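Local coordinates for electron transfer flavoprotein, beta subunit (Thermotoga maritima, PDB 7KOE) that binds flavin-adenine dinucleotide and probably takes part in electron transfer, at residues V14-K19 with R51-A56; L128-K133 with L193-E198. All coordinates share one frame; numbering follows the deposited sequence.

Contact 1: residues V14-K19 with R51-A56. With FAD (flavin-adenine dinucleotide), chain I.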
ATOM      1  N   VAL A  14     -38.044 -36.915  21.426  1.00 26.60           N
ATOM      2  CA  VAL A  14     -37.781 -35.487  21.497  1.00 26.60           C
ATOM      3  C   VAL A  14     -36.759 -35.137  20.429  1.00 26.60           C
ATOM      4  O   VAL A  14     -35.817 -35.896  20.188  1.00 26.60           O
ATOM      5  CB  VAL A  14     -37.288 -35.091  22.900  1.00 26.60           C
ATOM      6  CG1 VAL A  14     -37.257 -33.588  23.061  1.00 26.60           C
ATOM      7  CG2 VAL A  14     -38.168 -35.711  23.950  1.00 26.60           C
ATOM      8  N   VAL A  15     -36.961 -34.008  19.761  1.00 22.84           N
ATOM      9  CA  VAL A  15     -36.001 -33.468  18.810  1.00 22.84           C
ATOM     10  C   VAL A  15     -35.726 -32.029  19.211  1.00 22.84           C
ATOM     11  O   VAL A  15     -36.658 -31.233  19.348  1.00 22.84           O
ATOM     12  CB  VAL A  15     -36.521 -33.555  17.365  1.00 22.84           C
ATOM     13  CG1 VAL A  15     -35.756 -32.621  16.457  1.00 22.84           C
ATOM     14  CG2 VAL A  15     -36.399 -34.962  16.861  1.00 22.84           C
ATOM     15  N   VAL A  16     -34.460 -31.698  19.422  1.00 18.85           N
ATOM     16  CA  VAL A  16     -34.078 -30.366  19.863  1.00 18.85           C
ATOM     17  C   VAL A  16     -33.367 -29.681  18.711  1.00 18.85           C
ATOM     18  O   VAL A  16     -32.224 -30.016  18.391  1.00 18.85           O
ATOM     19  CB  VAL A  16     -33.192 -30.410  21.110  1.00 18.85           C
ATOM     20  CG1 VAL A  16     -33.010 -29.024  21.664  1.00 18.85           C
ATOM     21  CG2 VAL A  16     -33.804 -31.303  22.127  1.00 18.85           C
ATOM     22  N   CYS A  17     -34.026 -28.723  18.077  1.00 23.02           N
ATOM     23  CA  CYS A  17     -33.378 -27.932  17.042  1.00 23.02           C
ATOM     24  C   CYS A  17     -32.533 -26.864  17.716  1.00 23.02           C
ATOM     25  O   CYS A  17     -33.074 -25.947  18.335  1.00 23.02           O
ATOM     26  CB  CYS A  17     -34.416 -27.313  16.113  1.00 23.02           C
ATOM     27  SG  CYS A  17     -35.707 -28.453  15.592  1.00 23.02           S
ATOM     28  N   ILE A  18     -31.212 -26.985  17.620  1.00 23.59           N
ATOM     29  CA  ILE A  18     -30.298 -25.993  18.167  1.00 23.59           C
ATOM     30  C   ILE A  18     -29.583 -25.299  17.018  1.00 23.59           C
ATOM     31  O   ILE A  18     -29.480 -25.818  15.906  1.00 23.59           O
ATOM     32  CB  ILE A  18     -29.282 -26.596  19.160  1.00 23.59           C
ATOM     33  CG1 ILE A  18     -28.225 -27.419  18.430  1.00 23.59           C
ATOM     34  CG2 ILE A  18     -29.979 -27.442  20.190  1.00 23.59           C
ATOM     35  CD1 ILE A  18     -27.050 -27.781  19.278  1.00 23.59           C
ATOM     36  N   LYS A  19     -29.095 -24.096  17.294  1.00 24.70           N
ATOM     37  CA  LYS A  19     -28.418 -23.292  16.291  1.00 24.70           C
ATOM     38  C   LYS A  19     -27.074 -22.837  16.828  1.00 24.70           C
ATOM     39  O   LYS A  19     -26.988 -22.349  17.958  1.00 24.70           O
ATOM     40  CB  LYS A  19     -29.256 -22.080  15.893  1.00 24.70           C
ATOM     41  CG  LYS A  19     -28.760 -21.382  14.650  1.00 24.70           C
ATOM     42  CD  LYS A  19     -29.280 -19.975  14.573  1.00 24.70           C
ATOM     43  CE  LYS A  19     -28.650 -19.214  13.436  1.00 24.70           C
ATOM     44  NZ  LYS A  19     -28.912 -17.764  13.569  1.00 24.70           N
ATOM     45  N   ARG A  51     -31.035 -24.136  27.418  1.00 25.91           N
ATOM     46  CA  ARG A  51     -32.160 -24.458  28.284  1.00 25.91           C
ATOM     47  C   ARG A  51     -33.054 -25.510  27.651  1.00 25.91           C
ATOM     48  O   ARG A  51     -33.693 -26.290  28.364  1.00 25.91           O
ATOM     49  CB  ARG A  51     -32.965 -23.201  28.596  1.00 25.91           C
ATOM     50  CG  ARG A  51     -32.128 -21.955  28.782  1.00 25.91           C
ATOM     51  CD  ARG A  51     -31.282 -22.053  30.024  1.00 25.91           C
ATOM     52  NE  ARG A  51     -30.882 -20.752  30.542  1.00 25.91           N
ATOM     53  CZ  ARG A  51     -29.827 -20.069  30.115  1.00 25.91           C
ATOM     54  NH1 ARG A  51     -29.061 -20.557  29.152  1.00 25.91           N
ATOM     55  NH2 ARG A  51     -29.540 -18.893  30.650  1.00 25.91           N
ATOM     56  N   ALA A  52     -33.113 -25.544  26.321  1.00 23.41           N
ATOM     57  CA  ALA A  52     -33.878 -26.577  25.637  1.00 23.41           C
ATOM     58  C   ALA A  52     -33.175 -27.923  25.719  1.00 23.41           C
ATOM     59  O   ALA A  52     -33.831 -28.964  25.827  1.00 23.41           O
ATOM     60  CB  ALA A  52     -34.109 -26.184  24.182  1.00 23.41           C
ATOM     61  N   LEU A  53     -31.842 -27.922  25.661  1.00 24.32           N
ATOM     62  CA  LEU A  53     -31.093 -29.167  25.778  1.00 24.32           C
ATOM     63  C   LEU A  53     -31.105 -29.696  27.200  1.00 24.32           C
ATOM     64  O   LEU A  53     -31.092 -30.913  27.406  1.00 24.32           O
ATOM     65  CB  LEU A  53     -29.654 -28.963  25.317  1.00 24.32           C
ATOM     66  CG  LEU A  53     -29.439 -28.691  23.837  1.00 24.32           C
ATOM     67  CD1 LEU A  53     -28.057 -28.138  23.608  1.00 24.32           C
ATOM     68  CD2 LEU A  53     -29.643 -29.944  23.055  1.00 24.32           C
ATOM     69  N   GLU A  54     -31.114 -28.805  28.191  1.00 27.77           N
ATOM     70  CA  GLU A  54     -31.146 -29.248  29.577  1.00 27.77           C
ATOM     71  C   GLU A  54     -32.517 -29.804  29.938  1.00 27.77           C
ATOM     72  O   GLU A  54     -32.616 -30.781  30.688  1.00 27.77           O
ATOM     73  CB  GLU A  54     -30.740 -28.092  30.495  1.00 27.77           C
ATOM     74  CG  GLU A  54     -31.187 -28.183  31.945  1.00 27.77           C
ATOM     75  CD  GLU A  54     -30.568 -29.342  32.700  1.00 27.77           C
ATOM     76  OE1 GLU A  54     -29.453 -29.769  32.343  1.00 27.77           O
ATOM     77  OE2 GLU A  54     -31.197 -29.824  33.664  1.00 27.77           O
ATOM     78  N   LEU A  55     -33.581 -29.218  29.381  1.00 27.85           N
ATOM     79  CA  LEU A  55     -34.918 -29.777  29.551  1.00 27.85           C
ATOM     80  C   LEU A  55     -35.035 -31.136  28.878  1.00 27.85           C
ATOM     81  O   LEU A  55     -35.686 -32.045  29.403  1.00 27.85           O
ATOM     82  CB  LEU A  55     -35.963 -28.818  28.987  1.00 27.85           C
ATOM     83  CG  LEU A  55     -37.410 -29.307  28.952  1.00 27.85           C
ATOM     84  CD1 LEU A  55     -37.959 -29.430  30.357  1.00 27.85           C
ATOM     85  CD2 LEU A  55     -38.267 -28.385  28.118  1.00 27.85           C
ATOM     86  N   ALA A  56     -34.387 -31.296  27.726  1.00 26.33           N
ATOM     87  CA  ALA A  56     -34.408 -32.573  27.026  1.00 26.33           C
ATOM     88  C   ALA A  56     -33.627 -33.637  27.782  1.00 26.33           C
ATOM     89  O   ALA A  56     -33.998 -34.815  27.764  1.00 26.33           O
ATOM     90  CB  ALA A  56     -33.840 -32.396  25.629  1.00 26.33           C
TER
HETATM   91  PA  FAD I 301     -34.643 -18.191  15.479  1.00 30.92           P
HETATM   92  O1A FAD I 301     -35.067 -17.049  16.336  1.00 30.92           O
HETATM   93  O2A FAD I 301     -35.592 -18.708  14.455  1.00 30.92           O
HETATM   94  O5B FAD I 301     -34.167 -19.403  16.405  1.00 30.92           O
HETATM   95  C5B FAD I 301     -35.169 -20.066  17.207  1.00 30.92           C
HETATM   96  C4B FAD I 301     -34.740 -21.489  17.463  1.00 30.92           C
HETATM   97  O4B FAD I 301     -34.907 -22.266  16.251  1.00 30.92           O
HETATM   98  C3B FAD I 301     -33.272 -21.704  17.836  1.00 30.92           C
HETATM   99  O3B FAD I 301     -33.043 -21.496  19.223  1.00 30.92           O
HETATM  100  C2B FAD I 301     -33.102 -23.176  17.460  1.00 30.92           C
HETATM  101  O2B FAD I 301     -33.643 -24.048  18.426  1.00 30.92           O
HETATM  102  C1B FAD I 301     -33.888 -23.235  16.156  1.00 30.92           C
HETATM  103  N9A FAD I 301     -33.069 -22.924  14.999  1.00 30.92           N
HETATM  104  C8A FAD I 301     -32.765 -21.691  14.497  1.00 30.92           C
HETATM  105  N7A FAD I 301     -31.985 -21.752  13.444  1.00 30.92           N
HETATM  106  C5A FAD I 301     -31.762 -23.108  13.253  1.00 30.92           C
HETATM  107  C6A FAD I 301     -31.013 -23.827  12.304  1.00 30.92           C
HETATM  108  N6A FAD I 301     -30.316 -23.258  11.326  1.00 30.92           N
HETATM  109  N1A FAD I 301     -31.005 -25.176  12.413  1.00 30.92           N
HETATM  110  C2A FAD I 301     -31.704 -25.744  13.402  1.00 30.92           C
HETATM  111  N3A FAD I 301     -32.443 -25.171  14.346  1.00 30.92           N
HETATM  112  C4A FAD I 301     -32.427 -23.836  14.211  1.00 30.92           C
HETATM  113  N1  FAD I 301     -34.371 -14.659   8.491  1.00 30.92           N
HETATM  114  C2  FAD I 301     -35.682 -14.343   8.475  1.00 30.92           C
HETATM  115  O2  FAD I 301     -36.534 -15.200   8.251  1.00 30.92           O
HETATM  116  N3  FAD I 301     -36.120 -13.083   8.705  1.00 30.92           N
HETATM  117  C4  FAD I 301     -35.256 -12.051   8.966  1.00 30.92           C
HETATM  118  O4  FAD I 301     -35.693 -10.930   9.170  1.00 30.92           O
HETATM  119  C4X FAD I 301     -33.883 -12.335   8.990  1.00 30.92           C
HETATM  120  N5  FAD I 301     -33.047 -11.361   9.236  1.00 30.92           N
HETATM  121  C5X FAD I 301     -31.713 -11.666   9.249  1.00 30.92           C
HETATM  122  C6  FAD I 301     -30.797 -10.632   9.508  1.00 30.92           C
HETATM  123  C7  FAD I 301     -29.445 -10.863   9.534  1.00 30.92           C
HETATM  124  C7M FAD I 301     -28.490  -9.730   9.813  1.00 30.92           C
HETATM  125  C8  FAD I 301     -28.959 -12.170   9.300  1.00 30.92           C
HETATM  126  C8M FAD I 301     -27.479 -12.449   9.326  1.00 30.92           C
HETATM  127  C9  FAD I 301     -29.847 -13.194   9.048  1.00 30.92           C
HETATM  128  C9A FAD I 301     -31.231 -12.968   9.016  1.00 30.92           C
HETATM  129  N10 FAD I 301     -32.154 -13.977   8.762  1.00 30.92           N
HETATM  130  C10 FAD I 301     -33.505 -13.700   8.737  1.00 30.92           C
HETATM  131  C1' FAD I 301     -31.685 -15.352   8.515  1.00 30.92           C
HETATM  132  C2' FAD I 301     -32.238 -16.336   9.526  1.00 30.92           C
HETATM  133  O2' FAD I 301     -31.542 -16.205  10.756  1.00 30.92           O
HETATM  134  C3' FAD I 301     -32.095 -17.777   9.035  1.00 30.92           C
HETATM  135  O3' FAD I 301     -33.111 -18.038   8.076  1.00 30.92           O
HETATM  136  C4' FAD I 301     -32.167 -18.814  10.158  1.00 30.92           C
HETATM  137  O4' FAD I 301     -32.536 -20.089   9.629  1.00 30.92           O
HETATM  138  C5' FAD I 301     -33.146 -18.427  11.240  1.00 30.92           C
HETATM  139  O5' FAD I 301     -32.421 -18.064  12.443  1.00 30.92           O
HETATM  140  P   FAD I 301     -33.030 -16.944  13.408  1.00 30.92           P
HETATM  141  O1P FAD I 301     -32.002 -15.891  13.650  1.00 30.92           O
HETATM  142  O2P FAD I 301     -34.344 -16.532  12.842  1.00 30.92           O
HETATM  143  O3P FAD I 301     -33.283 -17.783  14.744  1.00 30.92           O
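Val-16 carries the apolar packing of residues 14-19 on helix residues 51-56. Its two methyls part over the helix. CG1 stands anti to the backbone N (chi1 -171°) and reaches Leu-53 CD2 at 3.8 Å and Ala-52 CB at 4.0 Å. CG2 takes the other branch and meets Ala-56 CB at 3.7 Å. Ile-18 adds its CG2 methyl, which lies against the end of Leu-53, with the two side chains roughly perpendicular. Val-14 CG1 only brushes Ala-56 CB. No hydrogen bond joins the two segments.

This is a strand with a helix packed on its face, running nearly antiparallel (165°), as in the Rossmann-like alpha/beta core of the HUP clan. Val-15 and Cys-17 point to the other face, towards helix 105-119.

The remaining contacts are with FAD. Cys-17 CB lies 3.4 Å from adenine N3A. The Lys-19 chain runs extended past the adenine, with CD 3.4 Å from N7A. Its NZ forms a salt bridge with Asp-137 and lies 3.6 Å from FAD phosphate oxygen O1P. An alanine at Lys-19 would remove this ammonium and is likely to leave Asp-137 without its mate.

Contact 2: residues L128-K133 with L193-E198; sequences LILTGK and LTITDE. With FAD (flavin-adenine dinucleotide), chain I.
Leu-193 packs against two leucines of residues 128-133. Leu-130 runs alongside it in the same direction, and Leu-130 CD2 is 3.7 Å from Leu-193 CB. Leu-128 comes in obliquely instead. Its CG is anti to the backbone N (chi1 -165°), which brings CD1 to 3.8 Å from Leu-193 CG. Ile-195 follows on the same face as Leu-193 and Leu-130, with a looser contact to Leu-130.

Thr-131 and Thr-194 sit on the opposite face. Their side chains cross, with Thr-131 OG1 and Thr-194 OG1 3.1 Å apart. The methyl of Thr-194, CG2, lies 3.3 Å from Gly-132 O. Further along, Lys-133 CB and CG rest on Thr-196 CG2.

The backbones pair as parallel strands. Ile-195 N donates to Thr-131 O at 2.9 Å, and Thr-131 N donates to Leu-193 O at 3.3 Å. The Leu-193 N to Ile-129 O and Lys-133 N to Ile-195 O bonds are weak.

The end of strand 128-132 belongs to the FAD site. Gly-132 N donates to ribose O2B at 3.2 Å and more weakly to O3B.

Lys-133 NZ bonds to Tyr-211 of the neighbouring electron transfer flavoprotein chain. Strands 13-22 and 154-162 flank the pair in the sheet, and helix 47-63 packs on the face of Leu-130 and Ile-195.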
ATOM      1  N   LEU A 128     -42.253 -34.375  20.755  1.00 29.66           N
ATOM      2  CA  LEU A 128     -41.955 -33.051  21.284  1.00 29.66           C
ATOM      3  C   LEU A 128     -40.786 -32.464  20.515  1.00 29.66           C
ATOM      4  O   LEU A 128     -39.777 -33.138  20.321  1.00 29.66           O
ATOM      5  CB  LEU A 128     -41.622 -33.118  22.776  1.00 29.66           C
ATOM      6  CG  LEU A 128     -41.635 -31.815  23.567  1.00 29.66           C
ATOM      7  CD1 LEU A 128     -42.823 -30.963  23.194  1.00 29.66           C
ATOM      8  CD2 LEU A 128     -41.661 -32.121  25.042  1.00 29.66           C
ATOM      9  N   ILE A 129     -40.919 -31.215  20.088  1.00 25.33           N
ATOM     10  CA  ILE A 129     -39.843 -30.499  19.420  1.00 25.33           C
ATOM     11  C   ILE A 129     -39.486 -29.295  20.277  1.00 25.33           C
ATOM     12  O   ILE A 129     -40.333 -28.431  20.523  1.00 25.33           O
ATOM     13  CB  ILE A 129     -40.234 -30.069  18.001  1.00 25.33           C
ATOM     14  CG1 ILE A 129     -40.379 -31.294  17.107  1.00 25.33           C
ATOM     15  CG2 ILE A 129     -39.202 -29.118  17.433  1.00 25.33           C
ATOM     16  CD1 ILE A 129     -40.799 -30.972  15.708  1.00 25.33           C
ATOM     17  N   LEU A 130     -38.246 -29.241  20.737  1.00 23.40           N
ATOM     18  CA  LEU A 130     -37.784 -28.159  21.592  1.00 23.40           C
ATOM     19  C   LEU A 130     -36.897 -27.227  20.784  1.00 23.40           C
ATOM     20  O   LEU A 130     -35.861 -27.647  20.271  1.00 23.40           O
ATOM     21  CB  LEU A 130     -37.015 -28.703  22.792  1.00 23.40           C
ATOM     22  CG  LEU A 130     -37.683 -29.800  23.605  1.00 23.40           C
ATOM     23  CD1 LEU A 130     -36.765 -30.253  24.700  1.00 23.40           C
ATOM     24  CD2 LEU A 130     -38.938 -29.269  24.196  1.00 23.40           C
ATOM     25  N   THR A 131     -37.304 -25.974  20.662  1.00 23.97           N
ATOM     26  CA  THR A 131     -36.439 -24.943  20.119  1.00 23.97           C
ATOM     27  C   THR A 131     -36.182 -23.907  21.198  1.00 23.97           C
ATOM     28  O   THR A 131     -36.711 -23.985  22.306  1.00 23.97           O
ATOM     29  CB  THR A 131     -37.046 -24.279  18.875  1.00 23.97           C
ATOM     30  OG1 THR A 131     -38.120 -23.418  19.264  1.00 23.97           O
ATOM     31  CG2 THR A 131     -37.566 -25.314  17.900  1.00 23.97           C
ATOM     32  N   GLY A 132     -35.355 -22.943  20.876  1.00 25.62           N
ATOM     33  CA  GLY A 132     -35.151 -21.823  21.762  1.00 25.62           C
ATOM     34  C   GLY A 132     -36.061 -20.676  21.410  1.00 25.62           C
ATOM     35  O   GLY A 132     -36.704 -20.672  20.366  1.00 25.62           O
ATOM     36  N   LYS A 133     -36.113 -19.699  22.313  1.00 29.66           N
ATOM     37  CA  LYS A 133     -36.971 -18.541  22.095  1.00 29.66           C
ATOM     38  C   LYS A 133     -36.449 -17.690  20.948  1.00 29.66           C
ATOM     39  O   LYS A 133     -37.225 -17.198  20.121  1.00 29.66           O
ATOM     40  CB  LYS A 133     -37.079 -17.728  23.383  1.00 29.66           C
ATOM     41  CG  LYS A 133     -38.043 -16.572  23.309  1.00 29.66           C
ATOM     42  CD  LYS A 133     -37.318 -15.245  23.408  1.00 29.66           C
ATOM     43  CE  LYS A 133     -38.272 -14.091  23.185  1.00 29.66           C
ATOM     44  NZ  LYS A 133     -37.597 -12.769  23.281  1.00 29.66           N
ATOM     45  N   LEU A 193     -42.356 -27.025  21.491  1.00 25.94           N
ATOM     46  CA  LEU A 193     -42.085 -26.038  22.517  1.00 25.94           C
ATOM     47  C   LEU A 193     -41.084 -25.009  22.010  1.00 25.94           C
ATOM     48  O   LEU A 193     -40.475 -25.158  20.951  1.00 25.94           O
ATOM     49  CB  LEU A 193     -41.566 -26.706  23.784  1.00 25.94           C
ATOM     50  CG  LEU A 193     -42.605 -27.470  24.595  1.00 25.94           C
ATOM     51  CD1 LEU A 193     -42.013 -27.999  25.877  1.00 25.94           C
ATOM     52  CD2 LEU A 193     -43.737 -26.557  24.902  1.00 25.94           C
ATOM     53  N   THR A 194     -40.927 -23.944  22.783  1.00 25.25           N
ATOM     54  CA  THR A 194     -40.022 -22.856  22.433  1.00 25.25           C
ATOM     55  C   THR A 194     -39.576 -22.241  23.751  1.00 25.25           C
ATOM     56  O   THR A 194     -40.353 -21.549  24.412  1.00 25.25           O
ATOM     57  CB  THR A 194     -40.711 -21.846  21.519  1.00 25.25           C
ATOM     58  OG1 THR A 194     -40.943 -22.444  20.239  1.00 25.25           O
ATOM     59  CG2 THR A 194     -39.883 -20.622  21.321  1.00 25.25           C
ATOM     60  N   ILE A 195     -38.343 -22.527  24.141  1.00 25.33           N
ATOM     61  CA  ILE A 195     -37.887 -22.391  25.519  1.00 25.33           C
ATOM     62  C   ILE A 195     -37.156 -21.069  25.694  1.00 25.33           C
ATOM     63  O   ILE A 195     -36.367 -20.664  24.834  1.00 25.33           O
ATOM     64  CB  ILE A 195     -36.981 -23.578  25.896  1.00 25.33           C
ATOM     65  CG1 ILE A 195     -37.592 -24.893  25.418  1.00 25.33           C
ATOM     66  CG2 ILE A 195     -36.754 -23.626  27.377  1.00 25.33           C
ATOM     67  CD1 ILE A 195     -38.872 -25.264  26.102  1.00 25.33           C
ATOM     68  N   THR A 196     -37.415 -20.397  26.813  1.00 29.16           N
ATOM     69  CA  THR A 196     -36.718 -19.175  27.173  1.00 29.16           C
ATOM     70  C   THR A 196     -35.505 -19.480  28.048  1.00 29.16           C
ATOM     71  O   THR A 196     -35.164 -20.634  28.304  1.00 29.16           O
ATOM     72  CB  THR A 196     -37.657 -18.220  27.902  1.00 29.16           C
ATOM     73  OG1 THR A 196     -38.164 -18.859  29.076  1.00 29.16           O
ATOM     74  CG2 THR A 196     -38.802 -17.825  27.013  1.00 29.16           C
ATOM     75  N   ASP A 197     -34.847 -18.420  28.522  1.00 32.46           N
ATOM     76  CA  ASP A 197     -33.738 -18.575  29.455  1.00 32.46           C
ATOM     77  C   ASP A 197     -34.210 -18.945  30.851  1.00 32.46           C
ATOM     78  O   ASP A 197     -33.455 -19.558  31.611  1.00 32.46           O
ATOM     79  CB  ASP A 197     -32.923 -17.286  29.553  1.00 32.46           C
ATOM     80  CG  ASP A 197     -32.409 -16.811  28.217  1.00 32.46           C
ATOM     81  OD1 ASP A 197     -32.963 -15.825  27.687  1.00 32.46           O
ATOM     82  OD2 ASP A 197     -31.443 -17.409  27.699  1.00 32.46           O
ATOM     83  N   GLU A 198     -35.436 -18.582  31.210  1.00 33.87           N
ATOM     84  CA  GLU A 198     -35.892 -18.684  32.586  1.00 33.87           C
ATOM     85  C   GLU A 198     -36.451 -20.052  32.935  1.00 33.87           C
ATOM     86  O   GLU A 198     -36.966 -20.221  34.044  1.00 33.87           O
ATOM     87  CB  GLU A 198     -36.950 -17.617  32.880  1.00 33.87           C
ATOM     88  CG  GLU A 198     -36.442 -16.184  32.835  1.00 33.87           C
ATOM     89  CD  GLU A 198     -36.571 -15.557  31.462  1.00 33.87           C
ATOM     90  OE1 GLU A 198     -37.173 -16.193  30.573  1.00 33.87           O
ATOM     91  OE2 GLU A 198     -36.069 -14.431  31.268  1.00 33.87           O
TER
HETATM   92  PA  FAD I 301     -34.643 -18.191  15.479  1.00 30.92           P
HETATM   93  O1A FAD I 301     -35.067 -17.049  16.336  1.00 30.92           O
HETATM   94  O2A FAD I 301     -35.592 -18.708  14.455  1.00 30.92           O
HETATM   95  O5B FAD I 301     -34.167 -19.403  16.405  1.00 30.92           O
HETATM   96  C5B FAD I 301     -35.169 -20.066  17.207  1.00 30.92           C
HETATM   97  C4B FAD I 301     -34.740 -21.489  17.463  1.00 30.92           C
HETATM   98  O4B FAD I 301     -34.907 -22.266  16.251  1.00 30.92           O
HETATM   99  C3B FAD I 301     -33.272 -21.704  17.836  1.00 30.92           C
HETATM  100  O3B FAD I 301     -33.043 -21.496  19.223  1.00 30.92           O
HETATM  101  C2B FAD I 301     -33.102 -23.176  17.460  1.00 30.92           C
HETATM  102  O2B FAD I 301     -33.643 -24.048  18.426  1.00 30.92           O
HETATM  103  C1B FAD I 301     -33.888 -23.235  16.156  1.00 30.92           C
HETATM  104  N9A FAD I 301     -33.069 -22.924  14.999  1.00 30.92           N
HETATM  105  C8A FAD I 301     -32.765 -21.691  14.497  1.00 30.92           C
HETATM  106  N7A FAD I 301     -31.985 -21.752  13.444  1.00 30.92           N
HETATM  107  C5A FAD I 301     -31.762 -23.108  13.253  1.00 30.92           C
HETATM  108  C6A FAD I 301     -31.013 -23.827  12.304  1.00 30.92           C
HETATM  109  N6A FAD I 301     -30.316 -23.258  11.326  1.00 30.92           N
HETATM  110  N1A FAD I 301     -31.005 -25.176  12.413  1.00 30.92           N
HETATM  111  C2A FAD I 301     -31.704 -25.744  13.402  1.00 30.92           C
HETATM  112  N3A FAD I 301     -32.443 -25.171  14.346  1.00 30.92           N
HETATM  113  C4A FAD I 301     -32.427 -23.836  14.211  1.00 30.92           C
HETATM  114  N1  FAD I 301     -34.371 -14.659   8.491  1.00 30.92           N
HETATM  115  C2  FAD I 301     -35.682 -14.343   8.475  1.00 30.92           C
HETATM  116  O2  FAD I 301     -36.534 -15.200   8.251  1.00 30.92           O
HETATM  117  N3  FAD I 301     -36.120 -13.083   8.705  1.00 30.92           N
HETATM  118  C4  FAD I 301     -35.256 -12.051   8.966  1.00 30.92           C
HETATM  119  O4  FAD I 301     -35.693 -10.930   9.170  1.00 30.92           O
HETATM  120  C4X FAD I 301     -33.883 -12.335   8.990  1.00 30.92           C
HETATM  121  N5  FAD I 301     -33.047 -11.361   9.236  1.00 30.92           N
HETATM  122  C5X FAD I 301     -31.713 -11.666   9.249  1.00 30.92           C
HETATM  123  C6  FAD I 301     -30.797 -10.632   9.508  1.00 30.92           C
HETATM  124  C7  FAD I 301     -29.445 -10.863   9.534  1.00 30.92           C
HETATM  125  C7M FAD I 301     -28.490  -9.730   9.813  1.00 30.92           C
HETATM  126  C8  FAD I 301     -28.959 -12.170   9.300  1.00 30.92           C
HETATM  127  C8M FAD I 301     -27.479 -12.449   9.326  1.00 30.92           C
HETATM  128  C9  FAD I 301     -29.847 -13.194   9.048  1.00 30.92           C
HETATM  129  C9A FAD I 301     -31.231 -12.968   9.016  1.00 30.92           C
HETATM  130  N10 FAD I 301     -32.154 -13.977   8.762  1.00 30.92           N
HETATM  131  C10 FAD I 301     -33.505 -13.700   8.737  1.00 30.92           C
HETATM  132  C1' FAD I 301     -31.685 -15.352   8.515  1.00 30.92           C
HETATM  133  C2' FAD I 301     -32.238 -16.336   9.526  1.00 30.92           C
HETATM  134  O2' FAD I 301     -31.542 -16.205  10.756  1.00 30.92           O
HETATM  135  C3' FAD I 301     -32.095 -17.777   9.035  1.00 30.92           C
HETATM  136  O3' FAD I 301     -33.111 -18.038   8.076  1.00 30.92           O
HETATM  137  C4' FAD I 301     -32.167 -18.814  10.158  1.00 30.92           C
HETATM  138  O4' FAD I 301     -32.536 -20.089   9.629  1.00 30.92           O
HETATM  139  C5' FAD I 301     -33.146 -18.427  11.240  1.00 30.92           C
HETATM  140  O5' FAD I 301     -32.421 -18.064  12.443  1.00 30.92           O
HETATM  141  P   FAD I 301     -33.030 -16.944  13.408  1.00 30.92           P
HETATM  142  O1P FAD I 301     -32.002 -15.891  13.650  1.00 30.92           O
HETATM  143  O2P FAD I 301     -34.344 -16.532  12.842  1.00 30.92           O
HETATM  144  O3P FAD I 301     -33.283 -17.783  14.744  1.00 30.92           O

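How the contacts relate
Both contacts are buried, belong to one sheet and touch FAD. Strands 13-22 and 128-132 are neighbours in that sheet, and the centres of the two contacts are about 7 Å apart. Val-15 probably exchanges backbone hydrogen bonds with Leu-128 and Leu-130. Contact 1 sets a helix on a sheet face, so its chemistry is apolar. Contact 2 joins strands edge to edge, so main-chain hydrogen bonds carry much of it. Helix 47-63 serves both, since it also lies on Leu-130. Their FAD roles differ too. Residues 17-19 border the adenine, while contact 2 meets the ribose. Only contact 2 reaches another protein chain.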